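Local coordinates for alpha-galactosidase (Lactobacillus brevis, PDB 3MI6), which probably cleaves terminal, non-reducing alpha-D-galactose residues from alpha-D-galactosides by hydrolysis, at residues A89-V92 against S98-T101; R141-A146 against E172-N177; D279-N284 against A289-P294. All blocks are in the same frame, centred on the assembly; numbering follows the deposited sequence.

Contact 1 of 3, residues A89-V92 against S98-T101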
loop_
_atom_site.group_PDB
_atom_site.type_symbol
_atom_site.label_atom_id
_atom_site.label_comp_id
_atom_site.label_asym_id
_atom_site.label_seq_id
_atom_site.Cartn_x
_atom_site.Cartn_y
_atom_site.Cartn_z
ATOM N N ALA D 89 12.967 -8.127 30.448
ATOM C CA ALA D 89 14.339 -8.312 30.011
ATOM C C ALA D 89 14.950 -9.511 30.694
ATOM O O ALA D 89 15.865 -10.131 30.159
ATOM C CB ALA D 89 15.166 -7.098 30.338
ATOM N N PHE D 90 14.476 -9.829 31.893
ATOM C CA PHE D 90 15.064 -10.931 32.645
ATOM C C PHE D 90 14.009 -11.517 33.569
ATOM O O PHE D 90 12.938 -10.930 33.719
ATOM C CB PHE D 90 16.240 -10.417 33.474
ATOM C CG PHE D 90 15.812 -9.634 34.674
ATOM C CD1 PHE D 90 15.530 -8.287 34.569
ATOM C CD2 PHE D 90 15.653 -10.257 35.899
ATOM C CE1 PHE D 90 15.122 -7.564 35.656
ATOM C CE2 PHE D 90 15.242 -9.541 36.996
ATOM C CZ PHE D 90 14.976 -8.183 36.872
ATOM N N GLN D 91 14.314 -12.666 34.182
ATOM C CA GLN D 91 13.468 -13.262 35.227
ATOM C C GLN D 91 14.317 -14.190 36.106
ATOM O O GLN D 91 15.203 -14.884 35.594
ATOM C CB GLN D 91 12.281 -14.019 34.607
ATOM C CG GLN D 91 11.206 -14.434 35.598
ATOM C CD GLN D 91 10.094 -15.278 34.974
ATOM O OE1 GLN D 91 10.335 -16.352 34.409
ATOM N NE2 GLN D 91 8.866 -14.806 35.102
ATOM N N VAL D 92 14.055 -14.194 37.419
ATOM C CA VAL D 92 14.800 -15.019 38.371
ATOM C C VAL D 92 13.893 -15.824 39.299
ATOM O O VAL D 92 13.042 -15.262 39.977
ATOM C CB VAL D 92 15.705 -14.177 39.291
ATOM C CG1 VAL D 92 16.789 -15.060 39.923
ATOM C CG2 VAL D 92 16.319 -13.021 38.548
ATOM N N SER D 98 9.056 -18.471 43.810
ATOM C CA SER D 98 8.740 -17.076 43.523
ATOM C C SER D 98 9.619 -16.516 42.400
ATOM O O SER D 98 10.820 -16.796 42.323
ATOM C CB SER D 98 8.903 -16.253 44.800
ATOM O OG SER D 98 8.770 -14.865 44.573
ATOM N N ARG D 99 9.010 -15.723 41.526
ATOM C CA ARG D 99 9.709 -15.175 40.382
ATOM C C ARG D 99 9.738 -13.643 40.438
ATOM O O ARG D 99 10.102 -12.973 39.459
ATOM C CB ARG D 99 9.050 -15.666 39.087
ATOM C CG ARG D 99 9.129 -17.183 38.881
ATOM C CD ARG D 99 8.296 -17.624 37.691
ATOM N NE ARG D 99 6.936 -17.102 37.782
ATOM C CZ ARG D 99 5.989 -17.628 38.557
ATOM N NH1 ARG D 99 6.269 -18.688 39.297
ATOM N NH2 ARG D 99 4.769 -17.102 38.596
ATOM N N ILE D 100 9.349 -13.092 41.585
ATOM C CA ILE D 100 9.358 -11.655 41.772
ATOM C C ILE D 100 10.773 -11.141 41.994
ATOM O O ILE D 100 11.583 -11.781 42.658
ATOM C CB ILE D 100 8.467 -11.234 42.931
ATOM C CG1 ILE D 100 7.078 -11.836 42.758
ATOM C CG2 ILE D 100 8.379 -9.734 43.007
ATOM C CD1 ILE D 100 6.572 -11.807 41.341
ATOM N N THR D 101 11.073 -9.988 41.412
ATOM C CA THR D 101 12.369 -9.370 41.602
ATOM C C THR D 101 12.220 -7.880 41.756
ATOM O O THR D 101 11.573 -7.233 40.942
ATOM C CB THR D 101 13.299 -9.661 40.434
ATOM O OG1 THR D 101 13.759 -11.011 40.535
ATOM C CG2 THR D 101 14.498 -8.739 40.481
HETATM O O HOH W 1 12.103 -12.158 38.028
HETATM O O HOH W 2 14.266 -13.164 41.880
#

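Contact 2 of 3, residues R141-A146 against E172-N177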
loop_
_atom_site.group_PDB
_atom_site.type_symbol
_atom_site.label_atom_id
_atom_site.label_comp_id
_atom_site.label_asym_id
_atom_site.label_seq_id
_atom_site.Cartn_x
_atom_site.Cartn_y
_atom_site.Cartn_z
ATOM N N ARG D 141 16.081 -6.245 46.580
ATOM C CA ARG D 141 15.581 -6.254 47.954
ATOM C C ARG D 141 15.060 -7.624 48.405
ATOM O O ARG D 141 14.927 -7.877 49.602
ATOM C CB ARG D 141 14.458 -5.225 48.129
ATOM C CG ARG D 141 14.858 -3.793 47.799
ATOM C CD ARG D 141 13.813 -2.790 48.276
ATOM N NE ARG D 141 12.602 -2.802 47.459
ATOM C CZ ARG D 141 12.224 -1.790 46.681
ATOM N NH1 ARG D 141 12.968 -0.686 46.628
ATOM N NH2 ARG D 141 11.101 -1.873 45.971
ATOM N N ILE D 142 14.752 -8.500 47.455
ATOM C CA ILE D 142 14.160 -9.793 47.782
ATOM C C ILE D 142 15.161 -10.952 47.885
ATOM O O ILE D 142 15.023 -11.815 48.750
ATOM C CB ILE D 142 13.045 -10.186 46.781
ATOM C CG1 ILE D 142 11.924 -9.150 46.789
ATOM C CG2 ILE D 142 12.497 -11.555 47.115
ATOM C CD1 ILE D 142 10.732 -9.532 45.938
ATOM N N THR D 143 16.164 -10.991 47.019
ATOM C CA THR D 143 17.014 -12.173 46.982
ATOM C C THR D 143 18.472 -11.853 47.211
ATOM O O THR D 143 19.268 -12.753 47.462
ATOM C CB THR D 143 16.886 -12.939 45.650
ATOM O OG1 THR D 143 17.539 -12.203 44.604
ATOM C CG2 THR D 143 15.422 -13.149 45.296
ATOM N N GLY D 144 18.823 -10.578 47.104
ATOM C CA GLY D 144 20.199 -10.171 47.311
ATOM C C GLY D 144 21.079 -10.234 46.078
ATOM O O GLY D 144 22.219 -9.766 46.102
ATOM N N LEU D 145 20.547 -10.823 45.008
ATOM C CA LEU D 145 21.196 -10.840 43.700
ATOM C C LEU D 145 21.633 -9.439 43.318
ATOM O O LEU D 145 20.938 -8.465 43.605
ATOM C CB LEU D 145 20.218 -11.370 42.647
ATOM C CG LEU D 145 20.526 -11.111 41.169
ATOM C CD1 LEU D 145 20.927 -12.385 40.474
ATOM C CD2 LEU D 145 19.321 -10.531 40.486
ATOM N N ALA D 146 22.789 -9.337 42.677
ATOM C CA ALA D 146 23.257 -8.063 42.157
ATOM C C ALA D 146 23.289 -8.076 40.632
ATOM O O ALA D 146 23.608 -9.091 40.017
ATOM C CB ALA D 146 24.621 -7.736 42.703
ATOM N N GLU D 172 21.745 -18.507 48.921
ATOM C CA GLU D 172 20.773 -19.411 48.312
ATOM C C GLU D 172 20.933 -19.486 46.797
ATOM O O GLU D 172 21.439 -18.552 46.181
ATOM C CB GLU D 172 19.358 -18.948 48.655
ATOM C CG GLU D 172 19.202 -18.421 50.079
ATOM C CD GLU D 172 17.963 -18.972 50.762
ATOM O OE1 GLU D 172 17.699 -20.188 50.602
ATOM O OE2 GLU D 172 17.258 -18.194 51.453
ATOM N N LYS D 173 20.507 -20.596 46.199
ATOM C CA LYS D 173 20.589 -20.761 44.750
ATOM C C LYS D 173 19.571 -19.863 44.055
ATOM O O LYS D 173 18.437 -19.716 44.533
ATOM C CB LYS D 173 20.332 -22.215 44.352
ATOM C CG LYS D 173 21.257 -23.228 45.013
ATOM C CD LYS D 173 20.915 -24.644 44.569
ATOM C CE LYS D 173 19.453 -24.983 44.855
ATOM N NZ LYS D 173 19.101 -26.382 44.458
ATOM N N LEU D 174 19.986 -19.250 42.946
ATOM C CA LEU D 174 19.085 -18.468 42.095
ATOM C C LEU D 174 19.125 -18.995 40.658
ATOM O O LEU D 174 20.181 -19.415 40.182
ATOM C CB LEU D 174 19.460 -16.991 42.115
ATOM C CG LEU D 174 19.271 -16.182 43.397
ATOM C CD1 LEU D 174 19.950 -14.848 43.224
ATOM C CD2 LEU D 174 17.792 -16.008 43.764
ATOM N N VAL D 175 17.982 -18.991 39.972
ATOM C CA VAL D 175 17.960 -19.436 38.579
ATOM C C VAL D 175 17.615 -18.293 37.627
ATOM O O VAL D 175 16.663 -17.559 37.874
ATOM C CB VAL D 175 16.981 -20.607 38.364
ATOM C CG1 VAL D 175 17.084 -21.113 36.938
ATOM C CG2 VAL D 175 17.290 -21.729 39.341
ATOM N N LEU D 176 18.407 -18.118 36.566
ATOM C CA LEU D 176 18.074 -17.136 35.532
ATOM C C LEU D 176 17.276 -17.805 34.433
ATOM O O LEU D 176 17.834 -18.612 33.675
ATOM C CB LEU D 176 19.324 -16.555 34.898
ATOM C CG LEU D 176 20.241 -15.719 35.763
ATOM C CD1 LEU D 176 21.347 -15.216 34.894
ATOM C CD2 LEU D 176 19.477 -14.572 36.361
ATOM N N ASN D 177 15.989 -17.472 34.332
ATOM C CA ASN D 177 15.160 -18.040 33.271
ATOM C C ASN D 177 15.278 -17.253 31.965
ATOM O O ASN D 177 15.045 -17.771 30.874
ATOM C CB ASN D 177 13.693 -18.089 33.692
ATOM C CG ASN D 177 13.499 -18.676 35.066
ATOM O OD1 ASN D 177 13.511 -19.890 35.242
ATOM N ND2 ASN D 177 13.294 -17.813 36.046
#

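Contact 3 of 3, residues D279-N284 against A289-P294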
loop_
_atom_site.group_PDB
_atom_site.type_symbol
_atom_site.label_atom_id
_atom_site.label_comp_id
_atom_site.label_asym_id
_atom_site.label_seq_id
_atom_site.Cartn_x
_atom_site.Cartn_y
_atom_site.Cartn_z
ATOM N N ASP D 279 13.911 -18.930 25.370
ATOM C CA ASP D 279 13.505 -20.316 25.202
ATOM C C ASP D 279 14.691 -21.272 25.073
ATOM O O ASP D 279 15.724 -20.944 24.463
ATOM C CB ASP D 279 12.593 -20.442 23.988
ATOM C CG ASP D 279 11.168 -20.013 24.290
ATOM O OD1 ASP D 279 10.591 -20.548 25.267
ATOM O OD2 ASP D 279 10.625 -19.155 23.554
ATOM N N GLU D 280 14.532 -22.471 25.626
ATOM C CA GLU D 280 15.647 -23.416 25.757
ATOM C C GLU D 280 16.845 -22.764 26.425
ATOM O O GLU D 280 17.980 -22.953 26.004
ATOM C CB GLU D 280 16.042 -23.989 24.405
ATOM C CG GLU D 280 14.908 -24.745 23.739
ATOM C CD GLU D 280 14.544 -26.038 24.471
ATOM O OE1 GLU D 280 15.244 -27.054 24.244
ATOM O OE2 GLU D 280 13.560 -26.041 25.257
ATOM N N PHE D 281 16.576 -21.971 27.454
ATOM C CA PHE D 281 17.639 -21.375 28.242
ATOM C C PHE D 281 17.273 -21.195 29.720
ATOM O O PHE D 281 16.126 -20.857 30.082
ATOM C CB PHE D 281 18.096 -20.049 27.659
ATOM C CG PHE D 281 18.967 -19.257 28.592
ATOM C CD1 PHE D 281 20.342 -19.410 28.572
ATOM C CD2 PHE D 281 18.406 -18.358 29.490
ATOM C CE1 PHE D 281 21.144 -18.678 29.436
ATOM C CE2 PHE D 281 19.183 -17.626 30.351
ATOM C CZ PHE D 281 20.556 -17.777 30.331
ATOM N N GLY D 282 18.273 -21.418 30.562
ATOM C CA GLY D 282 18.127 -21.298 31.993
ATOM C C GLY D 282 19.519 -21.448 32.572
ATOM O O GLY D 282 20.257 -22.359 32.182
ATOM N N TRP D 283 19.899 -20.557 33.483
ATOM C CA TRP D 283 21.249 -20.612 34.016
ATOM C C TRP D 283 21.296 -20.661 35.532
ATOM O O TRP D 283 20.914 -19.692 36.190
ATOM C CB TRP D 283 22.038 -19.422 33.527
ATOM C CG TRP D 283 23.453 -19.562 33.804
ATOM C CD1 TRP D 283 24.118 -19.122 34.903
ATOM C CD2 TRP D 283 24.408 -20.199 32.975
ATOM N NE1 TRP D 283 25.442 -19.445 34.809
ATOM C CE2 TRP D 283 25.650 -20.110 33.630
ATOM C CE3 TRP D 283 24.340 -20.837 31.738
ATOM C CZ2 TRP D 283 26.813 -20.635 33.094
ATOM C CZ3 TRP D 283 25.498 -21.363 31.203
ATOM C CH2 TRP D 283 26.718 -21.263 31.886
ATOM N N ASN D 284 21.775 -21.782 36.074
ATOM C CA ASN D 284 21.912 -21.955 37.522
ATOM C C ASN D 284 23.050 -21.136 38.112
ATOM O O ASN D 284 24.230 -21.379 37.844
ATOM C CB ASN D 284 22.079 -23.427 37.903
ATOM C CG ASN D 284 20.869 -24.260 37.545
ATOM O OD1 ASN D 284 19.819 -24.157 38.179
ATOM N ND2 ASN D 284 21.009 -25.096 36.520
ATOM N N ALA D 289 28.456 -16.843 42.404
ATOM C CA ALA D 289 28.546 -17.069 40.967
ATOM C C ALA D 289 28.092 -15.842 40.184
ATOM O O ALA D 289 27.403 -14.963 40.708
ATOM C CB ALA D 289 27.721 -18.283 40.569
ATOM N N THR D 290 28.479 -15.806 38.916
ATOM C CA THR D 290 28.192 -14.675 38.058
ATOM C C THR D 290 27.745 -15.129 36.688
ATOM O O THR D 290 28.107 -16.215 36.227
ATOM C CB THR D 290 29.440 -13.831 37.855
ATOM O OG1 THR D 290 30.531 -14.692 37.514
ATOM C CG2 THR D 290 29.780 -13.081 39.122
ATOM N N PHE D 291 26.959 -14.289 36.031
ATOM C CA PHE D 291 26.557 -14.554 34.656
ATOM C C PHE D 291 26.652 -13.301 33.788
ATOM O O PHE D 291 26.011 -12.288 34.081
ATOM C CB PHE D 291 25.146 -15.154 34.589
ATOM C CG PHE D 291 24.673 -15.393 33.192
ATOM C CD1 PHE D 291 25.093 -16.506 32.493
ATOM C CD2 PHE D 291 23.838 -14.486 32.565
ATOM C CE1 PHE D 291 24.689 -16.721 31.200
ATOM C CE2 PHE D 291 23.427 -14.695 31.271
ATOM C CZ PHE D 291 23.851 -15.818 30.589
ATOM N N GLN D 292 27.461 -13.378 32.730
ATOM C CA GLN D 292 27.640 -12.270 31.767
ATOM C C GLN D 292 26.809 -12.489 30.475
ATOM O O GLN D 292 26.947 -13.533 29.825
ATOM C CB GLN D 292 29.137 -12.140 31.419
ATOM C CG GLN D 292 29.499 -11.105 30.361
ATOM C CD GLN D 292 29.148 -9.682 30.785
ATOM O OE1 GLN D 292 29.731 -9.131 31.726
ATOM N NE2 GLN D 292 28.195 -9.078 30.081
ATOM N N THR D 293 25.953 -11.535 30.097
ATOM C CA THR D 293 25.279 -11.654 28.792
ATOM C C THR D 293 26.224 -11.295 27.649
ATOM O O THR D 293 27.195 -10.559 27.850
ATOM C CB THR D 293 24.029 -10.773 28.648
ATOM O OG1 THR D 293 24.425 -9.416 28.445
ATOM C CG2 THR D 293 23.135 -10.872 29.858
ATOM N N PRO D 294 25.951 -11.822 26.437
ATOM C CA PRO D 294 26.717 -11.397 25.260
ATOM C C PRO D 294 26.370 -9.943 25.026
ATOM O O PRO D 294 25.328 -9.500 25.522
ATOM C CB PRO D 294 26.141 -12.250 24.131
ATOM C CG PRO D 294 25.372 -13.326 24.780
ATOM C CD PRO D 294 24.903 -12.797 26.091
#

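Contact 1 of 3, residues A89-V92 against S98-T101
Ser98 brings the returning chain beside Val92 through its backbone, its own side chain turned away from the strand. The next residue, Arg99, makes the closer approach: its CA lies 3.4 Å from Val92 O, a CA-H...O contact with 152° at the hydrogen. Its side chain runs alongside that of Gln91, both pointing the same way, with CD 3.9 Å from Gln91 NE2 and the amide and guanidinium planes 71° apart. The two polar ends share a partner, Glu280 of the second subunit, which forms a salt bridge with Arg99 NE and accepts a hydrogen bond from Gln91 NE2. Two waters take the place of direct backbone pairing. One accepts from Val92 N at 2.9 Å and donates to Arg99 O at 2.6 Å; the other donates both to Val92 O and to Ile100 O. Ile100 itself turns its side chain away, onto Ile142. Thr101 points back at the strand, and its OG1 is hydrogen-bonded to both waters while lying 3.8 Å from Val92 CG2. With OG1 opposite the carbonyl carbon (chi1 -75°), CG2 is left to meet the edge of the Phe90 ring, 3.7 Å from CE2 and near the ring plane. Here the loop joining strands 90-93 and 103-112 returns onto the first of them through two waters, in the N-terminal beta-sandwich domain of this family 36 enzyme.

Contact 2 of 3, residues R141-A146 against E172-N177
Thr143 OG1 is gripped twice, by a hydrogen bond with Asp140 OD2 and by a weak one from Leu145 N, 3.3 Å long with 162° at the hydrogen, and the same side chain meets Leu174 across the contact. This is the turn between strands 132-140 and 146-154 of the N-terminal beta-sandwich, packed over the start of strand 174-186 in the other sheet. The hydroxyl sits between the backbone N and the carbonyl carbon (chi1 73°), which sets it within the turn, where it ties Asp140 to the residue beyond the glycine. That glycine, Gly144, takes a positive phi of 87° as the chain turns. Leu174 is the apolar side chain that the turn closes on, and both of its methyls take part. CD2 lies against Thr143, 3.7 Å from CB and 4.0 Å from CG2, while CD1 meets Leu145; both methyls also come near Thr143 OG1, so the gripped oxygen lies beside the leucine as well. Around the pair, Leu174 also rests on Val92 of strand 90-93, and Leu145 on Phe166 and Leu285, so both leucines are buried between the sheets. They cross at a slant, and Leu174 CD1 touches the base of the other side chain at Leu145 CB, 3.5 Å away, with Leu145 CD1 at 3.8 Å.

Contact 3 of 3, residues D279-N284 against A289-P294
An aromatic cluster of Phe281, Trp283 and Phe291 lies between two sheets of the N-terminal beta-sandwich, just where the chain passes from one sheet to the other. Phe291 is the middle member and touches both of the others. Its CD1 stands over one face of the Trp283 indole, 3.7 Å from Trp283 CD1 and from Trp283 CG, displaced toward the rim of the ring system. The planes are turned 43° apart, so the pair is oblique, with 4.6 Å between the centroid of the indole five-membered ring and that of Phe291. From the far end of its ring Phe291 reaches Phe281, CZ to CZ at 3.8 Å, with the planes at 49°. Those two side chains come from opposite directions, and the rings touch obliquely through their CZ atoms, so contact there is slight, whereas several indole atoms lie close to Phe291 CD1 and CE1. Phe291 projects across to its partners because CG stands anti to the backbone N (chi1 178°). The backbone N of Trp283 lies above one face of Phe281, offset toward its rim. With an alanine at Trp283, a gap would probably open beside Phe291 CD1 and CE1, leaving that ring freer to turn, with Phe281 still touching only its CZ end among the residues of the cluster. Phe291 also packs on Leu176 and Ala179 of strand 174-186. Strand 290-301 pairs with strand 159-167 of the other sheet, and Trp283 leans on Glu499, at the N-terminal side of helix 500-518.

In the fold
From the N terminus the three contacts follow one another in series, none nesting in or crossing another. Contact 1 closes the short loop after strand 90-93; contact 2 spans a longer excursion through strands 146-154 and 159-167; contact 3 closes the turn between strands 283-285 and 290-301. Strand 174-186 links them, with strand 90-93 and strand 283-285 as neighbours in its sheet: Gln91 O probably accepts from Asn177 N at 3.0 Å, and Leu176 O from Trp283 N at 2.8 Å. Contacts 1 and 3 do not touch, their nearest atoms being about 7 Å apart. Contacts 2 and 3 tie this sheet to the nine-stranded one.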